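Local coordinates for CELL WALL surface anchor family protein (Streptococcus pneumoniae, PDB 2X9X) that forms the repeating backbone subunit of the pneumococcal pilus, a surface fibre probably anchored to the cell wall and involved in adhesion, at residues A387-L392 against R407-V412. The protein carries 1 engineered substitution. Sequence-based numbering, arbitrary orientation.
Sequences AGTYYL and RQKFEV
Phe410 lays one face of its ring against Tyr390, whose CB stands 3.9 Å from the ring centroid in a CH-pi contact. A chi1 near +60° (66°) swings the phenyl group over the neighbouring strand. The two rings themselves meet obliquely, their planes at 40°. Val412 extends this apolar row: its CG2 touches the edge of the tyrosine ring, 3.6 Å from Tyr390 CD2. At the other end Leu392 stands roughly perpendicular to Phe410, with Leu392 CG near Phe410 CE2. Phe268, set edge-to-face to Phe410, continues the core onto strand 260-271, while the hydroxyl of Tyr390 is hydrogen-bonded to Leu386 O.

Six backbone hydrogen bonds join the strands, pairing Gly388 with Val412, Tyr390 with Phe410 and Leu392 with Gln408. On the face carrying Thr389, Tyr391, Lys409 and Glu411, the extended Lys409 chain runs alongside Tyr391, its CB 3.6 Å from Tyr391 CE1, and presses its CE tightly on Thr389 CG2. Farther out, Thr389 OG1 donates a short 2.5 Å hydrogen bond to Glu411 OE2, on the syn side but 26° out of the carboxylate plane. With its chain bent at chi2, Glu411 also forms a long salt bridge from OE1 to Lys409 NZ.

A largely apolar face turned to the core, and an outer face mixing Tyr391 with Thr389, Lys409 and Glu411, mark an amphipathic antiparallel strand pair. Here 408-412 is an outermost strand, within this chain, of a four-stranded antiparallel sheet, consistent with the beta-sandwich of a prealbumin-like domain.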
loop_
_atom_site.group_PDB
_atom_site.type_symbol
_atom_site.label_atom_id
_atom_site.label_comp_id
_atom_site.label_asym_id
_atom_site.label_seq_id
_atom_site.Cartn_x
_atom_site.Cartn_y
_atom_site.Cartn_z
ATOM N N ALA A 387 -13.689 8.401 2.302
ATOM C CA ALA A 387 -14.370 9.176 3.329
ATOM C C ALA A 387 -15.766 9.560 2.854
ATOM O O ALA A 387 -15.994 9.777 1.657
ATOM C CB ALA A 387 -13.569 10.423 3.671
ATOM N N GLY A 388 -16.701 9.640 3.792
ATOM C CA GLY A 388 -18.037 10.094 3.464
ATOM C C GLY A 388 -19.082 9.706 4.484
ATOM O O GLY A 388 -18.774 9.095 5.515
ATOM N N THR A 389 -20.326 10.068 4.191
ATOM C CA THR A 389 -21.452 9.721 5.042
ATOM C C THR A 389 -22.218 8.567 4.419
ATOM O O THR A 389 -22.747 8.686 3.311
ATOM C CB THR A 389 -22.402 10.911 5.229
ATOM O OG1 THR A 389 -21.665 12.030 5.739
ATOM C CG2 THR A 389 -23.518 10.553 6.192
ATOM N N TYR A 390 -22.260 7.444 5.128
ATOM C CA TYR A 390 -22.932 6.255 4.626
ATOM C C TYR A 390 -24.016 5.827 5.599
ATOM O O TYR A 390 -24.139 6.390 6.691
ATOM C CB TYR A 390 -21.927 5.117 4.406
ATOM C CG TYR A 390 -20.770 5.490 3.509
ATOM C CD1 TYR A 390 -20.917 5.524 2.126
ATOM C CD2 TYR A 390 -19.529 5.805 4.043
ATOM C CE1 TYR A 390 -19.856 5.864 1.302
ATOM C CE2 TYR A 390 -18.466 6.144 3.226
ATOM C CZ TYR A 390 -18.632 6.172 1.861
ATOM O OH TYR A 390 -17.561 6.506 1.063
ATOM N N TYR A 391 -24.799 4.830 5.204
ATOM C CA TYR A 391 -25.933 4.388 6.011
ATOM C C TYR A 391 -26.051 2.869 6.067
ATOM O O TYR A 391 -26.137 2.208 5.035
ATOM C CB TYR A 391 -27.228 4.985 5.457
ATOM C CG TYR A 391 -27.241 6.496 5.467
ATOM C CD1 TYR A 391 -27.833 7.198 6.508
ATOM C CD2 TYR A 391 -26.641 7.219 4.445
ATOM C CE1 TYR A 391 -27.840 8.579 6.524
ATOM C CE2 TYR A 391 -26.643 8.603 4.452
ATOM C CZ TYR A 391 -27.243 9.276 5.494
ATOM O OH TYR A 391 -27.249 10.654 5.508
ATOM N N LEU A 392 -26.049 2.314 7.276
ATOM C CA LEU A 392 -26.289 0.886 7.443
ATOM C C LEU A 392 -27.766 0.583 7.257
ATOM O O LEU A 392 -28.625 1.321 7.742
ATOM C CB LEU A 392 -25.908 0.428 8.848
ATOM C CG LEU A 392 -24.477 0.094 9.244
ATOM C CD1 LEU A 392 -24.491 -0.414 10.689
ATOM C CD2 LEU A 392 -23.855 -0.934 8.310
ATOM N N ARG A 407 -32.447 3.337 8.591
ATOM C CA ARG A 407 -31.026 3.190 8.321
ATOM C C ARG A 407 -30.240 3.922 9.401
ATOM O O ARG A 407 -30.761 4.833 10.054
ATOM C CB ARG A 407 -30.683 3.727 6.930
ATOM C CG ARG A 407 -31.241 2.868 5.809
ATOM C CD ARG A 407 -30.846 3.391 4.439
ATOM N NE ARG A 407 -31.431 2.579 3.380
ATOM C CZ ARG A 407 -31.435 2.918 2.095
ATOM N NH1 ARG A 407 -30.886 4.061 1.710
ATOM N NH2 ARG A 407 -31.997 2.116 1.198
ATOM N N GLN A 408 -28.996 3.516 9.614
ATOM C CA GLN A 408 -28.174 4.196 10.604
ATOM C C GLN A 408 -26.973 4.874 9.973
ATOM O O GLN A 408 -26.124 4.229 9.359
ATOM C CB GLN A 408 -27.718 3.254 11.711
ATOM C CG GLN A 408 -26.934 3.978 12.793
ATOM C CD GLN A 408 -26.815 3.176 14.068
ATOM O OE1 GLN A 408 -27.640 2.304 14.350
ATOM N NE2 GLN A 408 -25.786 3.469 14.853
ATOM N N LYS A 409 -26.922 6.188 10.140
ATOM C CA LYS A 409 -25.863 7.015 9.589
ATOM C C LYS A 409 -24.524 6.725 10.257
ATOM O O LYS A 409 -24.446 6.538 11.479
ATOM C CB LYS A 409 -26.237 8.486 9.777
ATOM C CG LYS A 409 -25.251 9.499 9.225
ATOM C CD LYS A 409 -25.727 10.912 9.570
ATOM C CE LYS A 409 -24.872 11.988 8.932
ATOM N NZ LYS A 409 -25.414 13.346 9.231
ATOM N N PHE A 410 -23.474 6.662 9.448
ATOM C CA PHE A 410 -22.113 6.661 9.971
ATOM C C PHE A 410 -21.169 7.462 9.083
ATOM O O PHE A 410 -21.401 7.622 7.882
ATOM C CB PHE A 410 -21.587 5.242 10.243
ATOM C CG PHE A 410 -21.414 4.382 9.012
ATOM C CD1 PHE A 410 -20.171 4.257 8.405
ATOM C CD2 PHE A 410 -22.477 3.649 8.501
ATOM C CE1 PHE A 410 -19.999 3.441 7.290
ATOM C CE2 PHE A 410 -22.314 2.834 7.394
ATOM C CZ PHE A 410 -21.069 2.726 6.789
ATOM N N GLU A 411 -20.123 8.003 9.694
ATOM C CA GLU A 411 -19.155 8.812 8.969
ATOM C C GLU A 411 -17.819 8.094 8.877
ATOM O O GLU A 411 -17.259 7.675 9.889
ATOM C CB GLU A 411 -18.966 10.163 9.662
ATOM C CG GLU A 411 -20.256 10.917 9.940
ATOM C CD GLU A 411 -20.751 11.695 8.741
ATOM O OE1 GLU A 411 -21.777 12.402 8.871
ATOM O OE2 GLU A 411 -20.111 11.607 7.673
ATOM N N VAL A 412 -17.314 7.949 7.655
ATOM C CA VAL A 412 -15.975 7.416 7.439
ATOM C C VAL A 412 -15.017 8.592 7.262
ATOM O O VAL A 412 -15.282 9.511 6.479
ATOM C CB VAL A 412 -15.939 6.500 6.208
ATOM C CG1 VAL A 412 -14.511 6.030 5.917
ATOM C CG2 VAL A 412 -16.885 5.313 6.409
#